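Local coordinates for DNA mismatch repair protein MutS (Thermus aquaticus, PDB 1EWQ) that binds mismatched DNA, probably carrying out the recognition step of mismatch repair, and has a weak ATPase activity, at residues A420-L425 against L438-N443; G398-G403 against E500-E505; V112-T117 against L121-L126. One frame throughout, in Å; residues are numbered along the deposited sequence.

Contact 1 of 3, residues A420-L425 against L438-N443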
ATOM      1  N   ALA C 420     -53.183  18.113   2.495  1.00 46.19           N
ATOM      2  CA  ALA C 420     -53.806  19.421   2.323  1.00 46.06           C
ATOM      3  C   ALA C 420     -54.635  19.752   3.561  1.00 45.93           C
ATOM      4  O   ALA C 420     -54.695  20.903   4.000  1.00 45.61           O
ATOM      5  CB  ALA C 420     -54.691  19.422   1.086  1.00 45.97           C
ATOM      6  N   TYR C 421     -55.271  18.725   4.114  1.00 45.90           N
ATOM      7  CA  TYR C 421     -56.096  18.874   5.300  1.00 45.86           C
ATOM      8  C   TYR C 421     -55.370  19.646   6.396  1.00 45.77           C
ATOM      9  O   TYR C 421     -55.914  20.593   6.962  1.00 45.62           O
ATOM     10  CB  TYR C 421     -56.483  17.503   5.848  1.00 46.53           C
ATOM     11  CG  TYR C 421     -57.097  17.569   7.229  1.00 47.21           C
ATOM     12  CD1 TYR C 421     -58.458  17.811   7.397  1.00 47.36           C
ATOM     13  CD2 TYR C 421     -56.308  17.408   8.371  1.00 47.44           C
ATOM     14  CE1 TYR C 421     -59.020  17.889   8.664  1.00 47.75           C
ATOM     15  CE2 TYR C 421     -56.860  17.487   9.642  1.00 47.74           C
ATOM     16  CZ  TYR C 421     -58.218  17.726   9.781  1.00 47.82           C
ATOM     17  OH  TYR C 421     -58.774  17.807  11.033  1.00 48.18           O
ATOM     18  N   PHE C 422     -54.144  19.232   6.702  1.00 45.33           N
ATOM     19  CA  PHE C 422     -53.378  19.887   7.753  1.00 45.35           C
ATOM     20  C   PHE C 422     -53.053  21.340   7.448  1.00 45.31           C
ATOM     21  O   PHE C 422     -53.052  22.184   8.347  1.00 44.96           O
ATOM     22  CB  PHE C 422     -52.098  19.103   8.047  1.00 45.04           C
ATOM     23  CG  PHE C 422     -52.350  17.756   8.656  1.00 45.00           C
ATOM     24  CD1 PHE C 422     -52.230  16.596   7.895  1.00 44.92           C
ATOM     25  CD2 PHE C 422     -52.746  17.646   9.987  1.00 44.97           C
ATOM     26  CE1 PHE C 422     -52.503  15.348   8.453  1.00 44.65           C
ATOM     27  CE2 PHE C 422     -53.022  16.402  10.552  1.00 44.93           C
ATOM     28  CZ  PHE C 422     -52.901  15.252   9.783  1.00 44.98           C
ATOM     29  N   LEU C 423     -52.791  21.633   6.180  1.00 45.22           N
ATOM     30  CA  LEU C 423     -52.478  22.993   5.776  1.00 45.39           C
ATOM     31  C   LEU C 423     -53.691  23.880   6.021  1.00 45.44           C
ATOM     32  O   LEU C 423     -53.563  25.019   6.471  1.00 45.36           O
ATOM     33  CB  LEU C 423     -52.100  23.031   4.297  1.00 45.79           C
ATOM     34  CG  LEU C 423     -51.483  24.336   3.795  1.00 45.88           C
ATOM     35  CD1 LEU C 423     -50.185  24.611   4.536  1.00 46.00           C
ATOM     36  CD2 LEU C 423     -51.225  24.225   2.304  1.00 46.29           C
ATOM     37  N   GLU C 424     -54.872  23.347   5.722  1.00 45.52           N
ATOM     38  CA  GLU C 424     -56.119  24.076   5.917  1.00 45.49           C
ATOM     39  C   GLU C 424     -56.405  24.227   7.405  1.00 45.30           C
ATOM     40  O   GLU C 424     -56.930  25.247   7.842  1.00 45.40           O
ATOM     41  CB  GLU C 424     -57.275  23.331   5.252  1.00 46.15           C
ATOM     42  CG  GLU C 424     -57.314  23.468   3.738  1.00 47.22           C
ATOM     43  CD  GLU C 424     -57.993  22.291   3.063  1.00 47.86           C
ATOM     44  OE1 GLU C 424     -58.941  21.718   3.654  1.00 48.13           O
ATOM     45  OE2 GLU C 424     -57.582  21.941   1.933  1.00 48.58           O
ATOM     46  N   LEU C 425     -56.060  23.205   8.180  1.00 44.90           N
ATOM     47  CA  LEU C 425     -56.285  23.244   9.613  1.00 44.60           C
ATOM     48  C   LEU C 425     -55.512  24.408  10.239  1.00 44.47           C
ATOM     49  O   LEU C 425     -56.045  25.136  11.072  1.00 44.37           O
ATOM     50  CB  LEU C 425     -55.846  21.928  10.255  1.00 44.56           C
ATOM     51  CG  LEU C 425     -56.240  21.734  11.717  1.00 44.50           C
ATOM     52  CD1 LEU C 425     -57.750  21.578  11.794  1.00 44.16           C
ATOM     53  CD2 LEU C 425     -55.538  20.513  12.306  1.00 44.06           C
ATOM     54  N   LEU C 438     -49.703  30.783  14.978  1.00 38.17           N
ATOM     55  CA  LEU C 438     -50.023  29.377  15.236  1.00 37.51           C
ATOM     56  C   LEU C 438     -49.580  28.557  14.031  1.00 37.38           C
ATOM     57  O   LEU C 438     -49.642  29.022  12.893  1.00 37.06           O
ATOM     58  CB  LEU C 438     -51.526  29.193  15.469  1.00 37.19           C
ATOM     59  CG  LEU C 438     -52.055  27.770  15.696  1.00 37.05           C
ATOM     60  CD1 LEU C 438     -53.402  27.835  16.385  1.00 36.64           C
ATOM     61  CD2 LEU C 438     -52.162  27.016  14.367  1.00 36.81           C
ATOM     62  N   LYS C 439     -49.127  27.337  14.278  1.00 37.28           N
ATOM     63  CA  LYS C 439     -48.676  26.496  13.187  1.00 37.38           C
ATOM     64  C   LYS C 439     -49.026  25.033  13.326  1.00 36.91           C
ATOM     65  O   LYS C 439     -49.193  24.522  14.426  1.00 36.90           O
ATOM     66  CB  LYS C 439     -47.153  26.633  13.009  1.00 37.80           C
ATOM     67  CG  LYS C 439     -46.749  27.863  12.203  1.00 38.77           C
ATOM     68  CD  LYS C 439     -45.246  27.930  11.944  1.00 39.22           C
ATOM     69  CE  LYS C 439     -44.466  28.167  13.224  1.00 39.63           C
ATOM     70  NZ  LYS C 439     -43.003  28.350  12.964  1.00 40.03           N
ATOM     71  N   VAL C 440     -49.163  24.375  12.181  1.00 36.59           N
ATOM     72  CA  VAL C 440     -49.412  22.945  12.136  1.00 36.20           C
ATOM     73  C   VAL C 440     -48.077  22.377  11.668  1.00 36.15           C
ATOM     74  O   VAL C 440     -47.632  22.654  10.556  1.00 36.22           O
ATOM     75  CB  VAL C 440     -50.503  22.565  11.112  1.00 36.31           C
ATOM     76  CG1 VAL C 440     -50.436  21.063  10.824  1.00 35.94           C
ATOM     77  CG2 VAL C 440     -51.881  22.933  11.659  1.00 35.82           C
ATOM     78  N   GLY C 441     -47.422  21.605  12.524  1.00 36.18           N
ATOM     79  CA  GLY C 441     -46.142  21.043  12.149  1.00 36.09           C
ATOM     80  C   GLY C 441     -46.156  19.541  12.258  1.00 36.22           C
ATOM     81  O   GLY C 441     -47.199  18.934  12.537  1.00 36.14           O
ATOM     82  N   TYR C 442     -44.990  18.935  12.053  1.00 36.30           N
ATOM     83  CA  TYR C 442     -44.876  17.488  12.124  1.00 36.13           C
ATOM     84  C   TYR C 442     -43.456  16.979  12.398  1.00 35.69           C
ATOM     85  O   TYR C 442     -42.478  17.572  11.953  1.00 35.55           O
ATOM     86  CB  TYR C 442     -45.384  16.879  10.804  1.00 36.62           C
ATOM     87  CG  TYR C 442     -45.118  15.395  10.689  1.00 37.43           C
ATOM     88  CD1 TYR C 442     -46.092  14.465  11.047  1.00 37.80           C
ATOM     89  CD2 TYR C 442     -43.853  14.919  10.323  1.00 37.64           C
ATOM     90  CE1 TYR C 442     -45.816  13.105  11.057  1.00 38.11           C
ATOM     91  CE2 TYR C 442     -43.566  13.561  10.332  1.00 38.00           C
ATOM     92  CZ  TYR C 442     -44.551  12.659  10.704  1.00 38.13           C
ATOM     93  OH  TYR C 442     -44.270  11.315  10.749  1.00 38.73           O
ATOM     94  N   ASN C 443     -43.365  15.885  13.152  1.00 35.57           N
ATOM     95  CA  ASN C 443     -42.100  15.199  13.426  1.00 35.43           C
ATOM     96  C   ASN C 443     -42.444  13.745  13.731  1.00 35.30           C
ATOM     97  O   ASN C 443     -43.516  13.449  14.261  1.00 34.95           O
ATOM     98  CB  ASN C 443     -41.279  15.831  14.573  1.00 35.42           C
ATOM     99  CG  ASN C 443     -41.906  15.648  15.949  1.00 35.88           C
ATOM    100  OD1 ASN C 443     -42.343  14.555  16.321  1.00 35.91           O
ATOM    101  ND2 ASN C 443     -41.922  16.730  16.730  1.00 36.18           N
TER
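Val440, on edge strand 439-443, sets its branched side chain against one turn of helix 406-433, and Phe422 and Leu425 receive it. Its CB already lies 3.8 Å from the carbonyl oxygen Phe422 O, and from there the two methyls part. CG1, anti to the backbone N of its own residue (chi1 164°), turns toward the root of the phenylalanine, 3.8 Å from Phe422 CB, and meets the ring obliquely. CG2 comes 3.6 Å from Phe422 O and then reaches one turn along the helix, 4.3 Å from Leu425 CB. A short beta-branched residue suits this place: it favours an extended backbone, and its forked end straddles the helix carbonyl and fills the groove between two side chains. Tyr421 CD2 sits 3.8 Å above the plane of the Phe422 ring, over its centre, and Tyr448 stacks with the ring. The strand backbone is tied to the same helix by Glu426 OE2, which accepts a bond from Val440 N. This is a helix packed on the outermost strand of a four-stranded antiparallel sheet, as in the MutS clamp domain, where long helices carry a small sheet to the DNA; nearby Asn443 packs on a phosphate.

Contact 2 of 3, residues G398-G403 against E500-E505; sequences GLIREG and EEVFLE
Ile400, Phe503 and Leu399 bury the most surface here, and with Val502 they form two side-by-side pairs, two neighbouring loop residues facing two neighbouring helix residues. Ile400 sends its long branch to Val502: Ile400 CD1 lies 3.6 Å from Val502 CG1, and Ile400 CG1 is equally near that methyl, so a single valine methyl is gripped along the branch. With chi1 -57°, CG1 of Ile400 stands anti to its carbonyl carbon and can point out of the loop at the helix. Leu399 works on Phe503 with one methyl, its CD1, which is 3.6 Å from Phe503 CD1 and 3.7 Å from Phe503 CB; it approaches the ring obliquely and so covers the base of the side chain as well as the ring. Pro346 and Leu349 of helix 346-366 pack on the phenylalanine too; a large flat side chain suits a place where the loop, helix 479-511 and helix 346-366 meet. The loop backbone is fixed from the same long helix, since Glu499 OE2 accepts hydrogen bonds from both Leu399 N and Ile400 N. The whole is an apolar seam between a connecting loop and helix 479-511, in the lever region of MutS, where this helix runs beside helix 406-433.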
ATOM      1  N   GLY C 398     -40.836   9.020  -5.346  1.00 49.23           N
ATOM      2  CA  GLY C 398     -41.491   8.418  -6.488  1.00 48.28           C
ATOM      3  C   GLY C 398     -40.586   7.790  -7.528  1.00 47.58           C
ATOM      4  O   GLY C 398     -39.869   8.471  -8.263  1.00 47.38           O
ATOM      5  N   LEU C 399     -40.627   6.469  -7.586  1.00 46.68           N
ATOM      6  CA  LEU C 399     -39.839   5.729  -8.546  1.00 45.70           C
ATOM      7  C   LEU C 399     -40.689   5.737  -9.811  1.00 45.37           C
ATOM      8  O   LEU C 399     -40.211   6.046 -10.901  1.00 44.92           O
ATOM      9  CB  LEU C 399     -39.656   4.295  -8.055  1.00 45.55           C
ATOM     10  CG  LEU C 399     -38.529   3.421  -8.601  1.00 45.67           C
ATOM     11  CD1 LEU C 399     -38.901   1.985  -8.348  1.00 45.43           C
ATOM     12  CD2 LEU C 399     -38.312   3.654 -10.092  1.00 45.66           C
ATOM     13  N   ILE C 400     -41.968   5.415  -9.631  1.00 45.10           N
ATOM     14  CA  ILE C 400     -42.935   5.336 -10.718  1.00 45.07           C
ATOM     15  C   ILE C 400     -43.604   6.674 -10.974  1.00 45.38           C
ATOM     16  O   ILE C 400     -43.949   7.388 -10.039  1.00 45.42           O
ATOM     17  CB  ILE C 400     -44.018   4.280 -10.390  1.00 44.81           C
ATOM     18  CG1 ILE C 400     -43.350   2.923 -10.140  1.00 44.64           C
ATOM     19  CG2 ILE C 400     -45.029   4.175 -11.529  1.00 44.36           C
ATOM     20  CD1 ILE C 400     -42.542   2.402 -11.321  1.00 44.25           C
ATOM     21  N   ARG C 401     -43.801   7.006 -12.245  1.00 45.66           N
ATOM     22  CA  ARG C 401     -44.423   8.277 -12.610  1.00 46.18           C
ATOM     23  C   ARG C 401     -45.938   8.316 -12.475  1.00 45.98           C
ATOM     24  O   ARG C 401     -46.621   7.295 -12.601  1.00 45.89           O
ATOM     25  CB  ARG C 401     -44.052   8.649 -14.040  1.00 46.90           C
ATOM     26  CG  ARG C 401     -42.568   8.710 -14.252  1.00 48.07           C
ATOM     27  CD  ARG C 401     -42.212   9.630 -15.387  1.00 48.97           C
ATOM     28  NE  ARG C 401     -42.913   9.283 -16.614  1.00 50.03           N
ATOM     29  CZ  ARG C 401     -42.634   9.836 -17.787  1.00 50.84           C
ATOM     30  NH1 ARG C 401     -41.671  10.753 -17.864  1.00 51.22           N
ATOM     31  NH2 ARG C 401     -43.301   9.473 -18.878  1.00 51.36           N
ATOM     32  N   GLU C 402     -46.460   9.513 -12.224  1.00 45.78           N
ATOM     33  CA  GLU C 402     -47.892   9.696 -12.077  1.00 45.79           C
ATOM     34  C   GLU C 402     -48.634   9.317 -13.347  1.00 45.19           C
ATOM     35  O   GLU C 402     -48.207   9.638 -14.460  1.00 44.77           O
ATOM     36  CB  GLU C 402     -48.204  11.143 -11.699  1.00 46.75           C
ATOM     37  CG  GLU C 402     -47.931  11.443 -10.237  1.00 48.14           C
ATOM     38  CD  GLU C 402     -48.101  12.906  -9.897  1.00 49.10           C
ATOM     39  OE1 GLU C 402     -49.189  13.461 -10.184  1.00 49.75           O
ATOM     40  OE2 GLU C 402     -47.145  13.500  -9.339  1.00 49.47           O
ATOM     41  N   GLY C 403     -49.748   8.613 -13.164  1.00 44.57           N
ATOM     42  CA  GLY C 403     -50.553   8.187 -14.294  1.00 43.76           C
ATOM     43  C   GLY C 403     -50.178   6.832 -14.871  1.00 43.15           C
ATOM     44  O   GLY C 403     -50.825   6.360 -15.807  1.00 43.29           O
ATOM     45  N   GLU C 500     -43.603  -0.706  -4.873  1.00 40.87           N
ATOM     46  CA  GLU C 500     -42.598  -1.751  -4.982  1.00 41.19           C
ATOM     47  C   GLU C 500     -43.140  -2.822  -5.930  1.00 40.82           C
ATOM     48  O   GLU C 500     -42.393  -3.395  -6.727  1.00 40.54           O
ATOM     49  CB  GLU C 500     -42.292  -2.389  -3.627  1.00 42.21           C
ATOM     50  CG  GLU C 500     -41.074  -3.311  -3.685  1.00 44.14           C
ATOM     51  CD  GLU C 500     -40.791  -4.022  -2.376  1.00 45.12           C
ATOM     52  OE1 GLU C 500     -41.436  -5.062  -2.110  1.00 45.92           O
ATOM     53  OE2 GLU C 500     -39.923  -3.543  -1.608  1.00 45.71           O
ATOM     54  N   GLU C 501     -44.445  -3.092  -5.841  1.00 40.13           N
ATOM     55  CA  GLU C 501     -45.071  -4.089  -6.708  1.00 39.65           C
ATOM     56  C   GLU C 501     -44.916  -3.659  -8.171  1.00 38.85           C
ATOM     57  O   GLU C 501     -44.601  -4.475  -9.033  1.00 38.78           O
ATOM     58  CB  GLU C 501     -46.569  -4.252  -6.388  1.00 39.98           C
ATOM     59  CG  GLU C 501     -46.890  -4.596  -4.931  1.00 40.67           C
ATOM     60  CD  GLU C 501     -48.387  -4.821  -4.679  1.00 40.69           C
ATOM     61  OE1 GLU C 501     -49.223  -4.097  -5.261  1.00 40.52           O
ATOM     62  OE2 GLU C 501     -48.727  -5.718  -3.881  1.00 40.91           O
ATOM     63  N   VAL C 502     -45.133  -2.379  -8.445  1.00 37.94           N
ATOM     64  CA  VAL C 502     -45.010  -1.877  -9.808  1.00 37.18           C
ATOM     65  C   VAL C 502     -43.565  -1.971 -10.285  1.00 36.78           C
ATOM     66  O   VAL C 502     -43.307  -2.335 -11.430  1.00 36.87           O
ATOM     67  CB  VAL C 502     -45.496  -0.422  -9.917  1.00 37.03           C
ATOM     68  CG1 VAL C 502     -45.273   0.100 -11.328  1.00 36.71           C
ATOM     69  CG2 VAL C 502     -46.983  -0.349  -9.564  1.00 36.94           C
ATOM     70  N   PHE C 503     -42.621  -1.646  -9.406  1.00 36.16           N
ATOM     71  CA  PHE C 503     -41.211  -1.739  -9.767  1.00 35.78           C
ATOM     72  C   PHE C 503     -40.909  -3.165 -10.207  1.00 35.40           C
ATOM     73  O   PHE C 503     -40.320  -3.381 -11.264  1.00 35.11           O
ATOM     74  CB  PHE C 503     -40.310  -1.385  -8.583  1.00 35.53           C
ATOM     75  CG  PHE C 503     -38.886  -1.815  -8.769  1.00 35.28           C
ATOM     76  CD1 PHE C 503     -38.086  -1.220  -9.740  1.00 35.32           C
ATOM     77  CD2 PHE C 503     -38.356  -2.858  -8.015  1.00 35.24           C
ATOM     78  CE1 PHE C 503     -36.775  -1.664  -9.960  1.00 35.14           C
ATOM     79  CE2 PHE C 503     -37.053  -3.307  -8.227  1.00 35.18           C
ATOM     80  CZ  PHE C 503     -36.260  -2.706  -9.207  1.00 34.96           C
ATOM     81  N   LEU C 504     -41.316  -4.132  -9.388  1.00 35.16           N
ATOM     82  CA  LEU C 504     -41.096  -5.544  -9.693  1.00 35.22           C
ATOM     83  C   LEU C 504     -41.748  -5.969 -11.006  1.00 35.21           C
ATOM     84  O   LEU C 504     -41.155  -6.720 -11.773  1.00 35.17           O
ATOM     85  CB  LEU C 504     -41.605  -6.423  -8.544  1.00 35.04           C
ATOM     86  CG  LEU C 504     -40.782  -6.262  -7.260  1.00 35.27           C
ATOM     87  CD1 LEU C 504     -41.336  -7.145  -6.150  1.00 35.01           C
ATOM     88  CD2 LEU C 504     -39.327  -6.626  -7.555  1.00 35.10           C
ATOM     89  N   GLU C 505     -42.957  -5.479 -11.269  1.00 35.33           N
ATOM     90  CA  GLU C 505     -43.665  -5.816 -12.499  1.00 35.60           C
ATOM     91  C   GLU C 505     -42.887  -5.267 -13.696  1.00 35.30           C
ATOM     92  O   GLU C 505     -42.685  -5.959 -14.690  1.00 35.13           O
ATOM     93  CB  GLU C 505     -45.095  -5.238 -12.471  1.00 36.47           C
ATOM     94  CG  GLU C 505     -45.958  -5.756 -11.296  1.00 37.90           C
ATOM     95  CD  GLU C 505     -47.325  -5.065 -11.166  1.00 38.90           C
ATOM     96  OE1 GLU C 505     -47.563  -4.032 -11.842  1.00 39.42           O
ATOM     97  OE2 GLU C 505     -48.161  -5.554 -10.365  1.00 39.30           O
TER

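Contact 3 of 3, residues V112-T117 against L121-L126; sequences VTQLLT and LLQESL
Leu116 and Gln123 are brought together by their first two side-chain torsions. Both carry CG anti to the carbonyl carbon (chi1 -62° in each), but the glutamine then bends at chi2, 78°, which brings its amide round to the tip of the leucine. The two chains cross at about a right angle, and the methyl Leu116 CD2 lies 3.3 Å from Gln123 NE2 and 3.5 Å from Gln123 OE1, so the methyl meets the amide obliquely, between its N and O ends. The bend also gives the amide a weak bond inside its own segment, Leu122 N to Gln123 OE1 at 3.4 Å. From the other direction comes the amide of Gln114, its plane turned 45° from that of Gln123. Leu121 packs on the backbone at the end of the strand: its CG and CD2 each lie 3.3 Å from Thr117 O, and CD2 is 4.2 Å from Leu116 CB. With an alanine in place of Leu121, the CG and CD2 contacts to Thr117 O would be gone, and a gap would probably open beside Leu116 CB. Leu126 adds a looser apolar contact, its CD1 4.4 Å from Leu116 CD1; leucines suit this site because branched tips can fill between a strand and a turning chain. Thr117 OG1 bonds to Thr120 OG1 and to Glu177 OE1. In the fold, strand 110-116 is the outermost strand of the mixed sheet of MutS domain I and pairs with strand 92-97. Helix 78-87 packs against the leucines, Phe78 on Leu116, Leu86 on Leu121 and Glu83 on Leu126, while Tyr227 of helix 215-232 packs on Thr117.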
ATOM      1  N   VAL C 112     -28.515 -15.989   5.996  1.00 48.37           N
ATOM      2  CA  VAL C 112     -27.475 -15.472   5.128  1.00 46.68           C
ATOM      3  C   VAL C 112     -28.048 -15.417   3.715  1.00 45.49           C
ATOM      4  O   VAL C 112     -28.403 -16.439   3.143  1.00 45.46           O
ATOM      5  CB  VAL C 112     -26.235 -16.383   5.158  1.00 46.72           C
ATOM      6  CG1 VAL C 112     -25.171 -15.847   4.208  1.00 46.72           C
ATOM      7  CG2 VAL C 112     -25.690 -16.461   6.577  1.00 46.20           C
ATOM      8  N   THR C 113     -28.147 -14.214   3.164  1.00 44.23           N
ATOM      9  CA  THR C 113     -28.696 -14.017   1.825  1.00 42.88           C
ATOM     10  C   THR C 113     -27.668 -14.168   0.710  1.00 41.66           C
ATOM     11  O   THR C 113     -28.010 -14.539  -0.412  1.00 41.51           O
ATOM     12  CB  THR C 113     -29.372 -12.623   1.724  1.00 43.22           C
ATOM     13  OG1 THR C 113     -30.688 -12.704   2.278  1.00 43.32           O
ATOM     14  CG2 THR C 113     -29.457 -12.133   0.268  1.00 43.77           C
ATOM     15  N   GLN C 114     -26.408 -13.893   1.015  1.00 40.13           N
ATOM     16  CA  GLN C 114     -25.368 -13.991   0.009  1.00 38.90           C
ATOM     17  C   GLN C 114     -23.995 -13.860   0.617  1.00 37.96           C
ATOM     18  O   GLN C 114     -23.832 -13.309   1.704  1.00 37.84           O
ATOM     19  CB  GLN C 114     -25.545 -12.893  -1.034  1.00 39.08           C
ATOM     20  CG  GLN C 114     -25.733 -11.523  -0.425  1.00 39.40           C
ATOM     21  CD  GLN C 114     -25.555 -10.413  -1.429  1.00 39.83           C
ATOM     22  OE1 GLN C 114     -25.854  -9.249  -1.146  1.00 40.38           O
ATOM     23  NE2 GLN C 114     -25.057 -10.761  -2.609  1.00 39.76           N
ATOM     24  N   LEU C 115     -23.007 -14.373  -0.101  1.00 36.55           N
ATOM     25  CA  LEU C 115     -21.633 -14.305   0.335  1.00 35.42           C
ATOM     26  C   LEU C 115     -20.926 -13.358  -0.621  1.00 34.61           C
ATOM     27  O   LEU C 115     -21.254 -13.314  -1.811  1.00 34.92           O
ATOM     28  CB  LEU C 115     -20.994 -15.693   0.264  1.00 35.58           C
ATOM     29  CG  LEU C 115     -21.709 -16.796   1.057  1.00 35.80           C
ATOM     30  CD1 LEU C 115     -20.954 -18.110   0.897  1.00 35.97           C
ATOM     31  CD2 LEU C 115     -21.784 -16.412   2.526  1.00 35.41           C
ATOM     32  N   LEU C 116     -19.985 -12.580  -0.107  1.00 33.43           N
ATOM     33  CA  LEU C 116     -19.233 -11.661  -0.952  1.00 32.37           C
ATOM     34  C   LEU C 116     -17.775 -12.062  -0.921  1.00 31.24           C
ATOM     35  O   LEU C 116     -17.107 -11.915   0.096  1.00 31.17           O
ATOM     36  CB  LEU C 116     -19.377 -10.216  -0.476  1.00 32.44           C
ATOM     37  CG  LEU C 116     -20.783  -9.606  -0.492  1.00 32.77           C
ATOM     38  CD1 LEU C 116     -20.690  -8.127  -0.145  1.00 33.40           C
ATOM     39  CD2 LEU C 116     -21.412  -9.770  -1.851  1.00 32.98           C
ATOM     40  N   THR C 117     -17.297 -12.599  -2.036  1.00 30.17           N
ATOM     41  CA  THR C 117     -15.916 -13.016  -2.147  1.00 29.49           C
ATOM     42  C   THR C 117     -15.380 -12.383  -3.425  1.00 28.81           C
ATOM     43  O   THR C 117     -16.110 -12.197  -4.382  1.00 28.87           O
ATOM     44  CB  THR C 117     -15.794 -14.553  -2.177  1.00 28.99           C
ATOM     45  OG1 THR C 117     -16.232 -15.062  -3.441  1.00 28.27           O
ATOM     46  CG2 THR C 117     -16.647 -15.155  -1.055  1.00 28.79           C
ATOM     47  N   LEU C 121     -18.304 -11.595  -7.064  1.00 28.36           N
ATOM     48  CA  LEU C 121     -19.035 -10.346  -6.892  1.00 28.39           C
ATOM     49  C   LEU C 121     -20.049 -10.060  -7.998  1.00 28.99           C
ATOM     50  O   LEU C 121     -19.782 -10.259  -9.188  1.00 28.91           O
ATOM     51  CB  LEU C 121     -18.043  -9.181  -6.787  1.00 27.59           C
ATOM     52  CG  LEU C 121     -17.020  -9.310  -5.651  1.00 27.11           C
ATOM     53  CD1 LEU C 121     -16.012  -8.160  -5.746  1.00 26.14           C
ATOM     54  CD2 LEU C 121     -17.743  -9.334  -4.287  1.00 25.82           C
ATOM     55  N   LEU C 122     -21.218  -9.586  -7.585  1.00 29.46           N
ATOM     56  CA  LEU C 122     -22.286  -9.235  -8.509  1.00 30.26           C
ATOM     57  C   LEU C 122     -22.648  -7.757  -8.412  1.00 30.60           C
ATOM     58  O   LEU C 122     -23.383  -7.244  -9.247  1.00 30.83           O
ATOM     59  CB  LEU C 122     -23.523 -10.089  -8.230  1.00 30.51           C
ATOM     60  CG  LEU C 122     -23.388 -11.484  -8.836  1.00 30.84           C
ATOM     61  CD1 LEU C 122     -24.226 -12.484  -8.066  1.00 30.95           C
ATOM     62  CD2 LEU C 122     -23.777 -11.422 -10.296  1.00 30.88           C
ATOM     63  N   GLN C 123     -22.136  -7.075  -7.390  1.00 31.07           N
ATOM     64  CA  GLN C 123     -22.424  -5.659  -7.212  1.00 31.72           C
ATOM     65  C   GLN C 123     -21.541  -4.790  -8.119  1.00 32.07           C
ATOM     66  O   GLN C 123     -20.313  -4.876  -8.082  1.00 32.06           O
ATOM     67  CB  GLN C 123     -22.221  -5.248  -5.748  1.00 32.07           C
ATOM     68  CG  GLN C 123     -23.132  -5.952  -4.725  1.00 32.42           C
ATOM     69  CD  GLN C 123     -22.694  -7.376  -4.388  1.00 32.72           C
ATOM     70  OE1 GLN C 123     -21.586  -7.801  -4.720  1.00 32.51           O
ATOM     71  NE2 GLN C 123     -23.566  -8.112  -3.707  1.00 33.14           N
ATOM     72  N   GLU C 124     -22.185  -3.957  -8.928  1.00 32.37           N
ATOM     73  CA  GLU C 124     -21.503  -3.062  -9.859  1.00 33.00           C
ATOM     74  C   GLU C 124     -20.378  -2.240  -9.224  1.00 32.76           C
ATOM     75  O   GLU C 124     -19.285  -2.157  -9.778  1.00 32.64           O
ATOM     76  CB  GLU C 124     -22.546  -2.137 -10.522  1.00 33.83           C
ATOM     77  CG  GLU C 124     -22.006  -0.968 -11.347  1.00 35.26           C
ATOM     78  CD  GLU C 124     -23.125  -0.142 -12.029  1.00 36.62           C
ATOM     79  OE1 GLU C 124     -24.218   0.035 -11.432  1.00 37.25           O
ATOM     80  OE2 GLU C 124     -22.905   0.346 -13.161  1.00 37.11           O
ATOM     81  N   SER C 125     -20.634  -1.664  -8.053  1.00 32.57           N
ATOM     82  CA  SER C 125     -19.642  -0.831  -7.362  1.00 32.38           C
ATOM     83  C   SER C 125     -18.447  -1.568  -6.762  1.00 32.22           C
ATOM     84  O   SER C 125     -17.495  -0.927  -6.310  1.00 31.93           O
ATOM     85  CB  SER C 125     -20.308  -0.028  -6.242  1.00 32.61           C
ATOM     86  OG  SER C 125     -20.469  -0.818  -5.073  1.00 32.94           O
ATOM     87  N   LEU C 126     -18.494  -2.899  -6.737  1.00 31.88           N
ATOM     88  CA  LEU C 126     -17.394  -3.680  -6.174  1.00 31.75           C
ATOM     89  C   LEU C 126     -16.629  -4.410  -7.280  1.00 31.77           C
ATOM     90  O   LEU C 126     -15.682  -5.146  -7.014  1.00 31.80           O
ATOM     91  CB  LEU C 126     -17.934  -4.710  -5.178  1.00 31.78           C
ATOM     92  CG  LEU C 126     -19.000  -4.212  -4.201  1.00 31.87           C
ATOM     93  CD1 LEU C 126     -19.415  -5.334  -3.254  1.00 31.70           C
ATOM     94  CD2 LEU C 126     -18.453  -3.027  -3.428  1.00 32.09           C
TER

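Only contact 1 lies next to the DNA. It comes within about 4 Å of the bound nucleic acid at its nearest atom, whereas contacts 2 and 3 stay about 13 and 14 Å from it. Contact 1 is nested in the chain loop that contact 2 closes: contact 1 sets strand 439-443 on helix 406-433, while contact 2 joins the loop leading into that helix to helix 479-511, with centres 29 Å apart and nearest atoms about 14 Å apart. Contact 3 closes earlier in the chain, in MutS domain I; its centre lies 26 Å from that of contact 2 and 45 Å from that of contact 1. None touches another, and all lie away from the predicted ATP site.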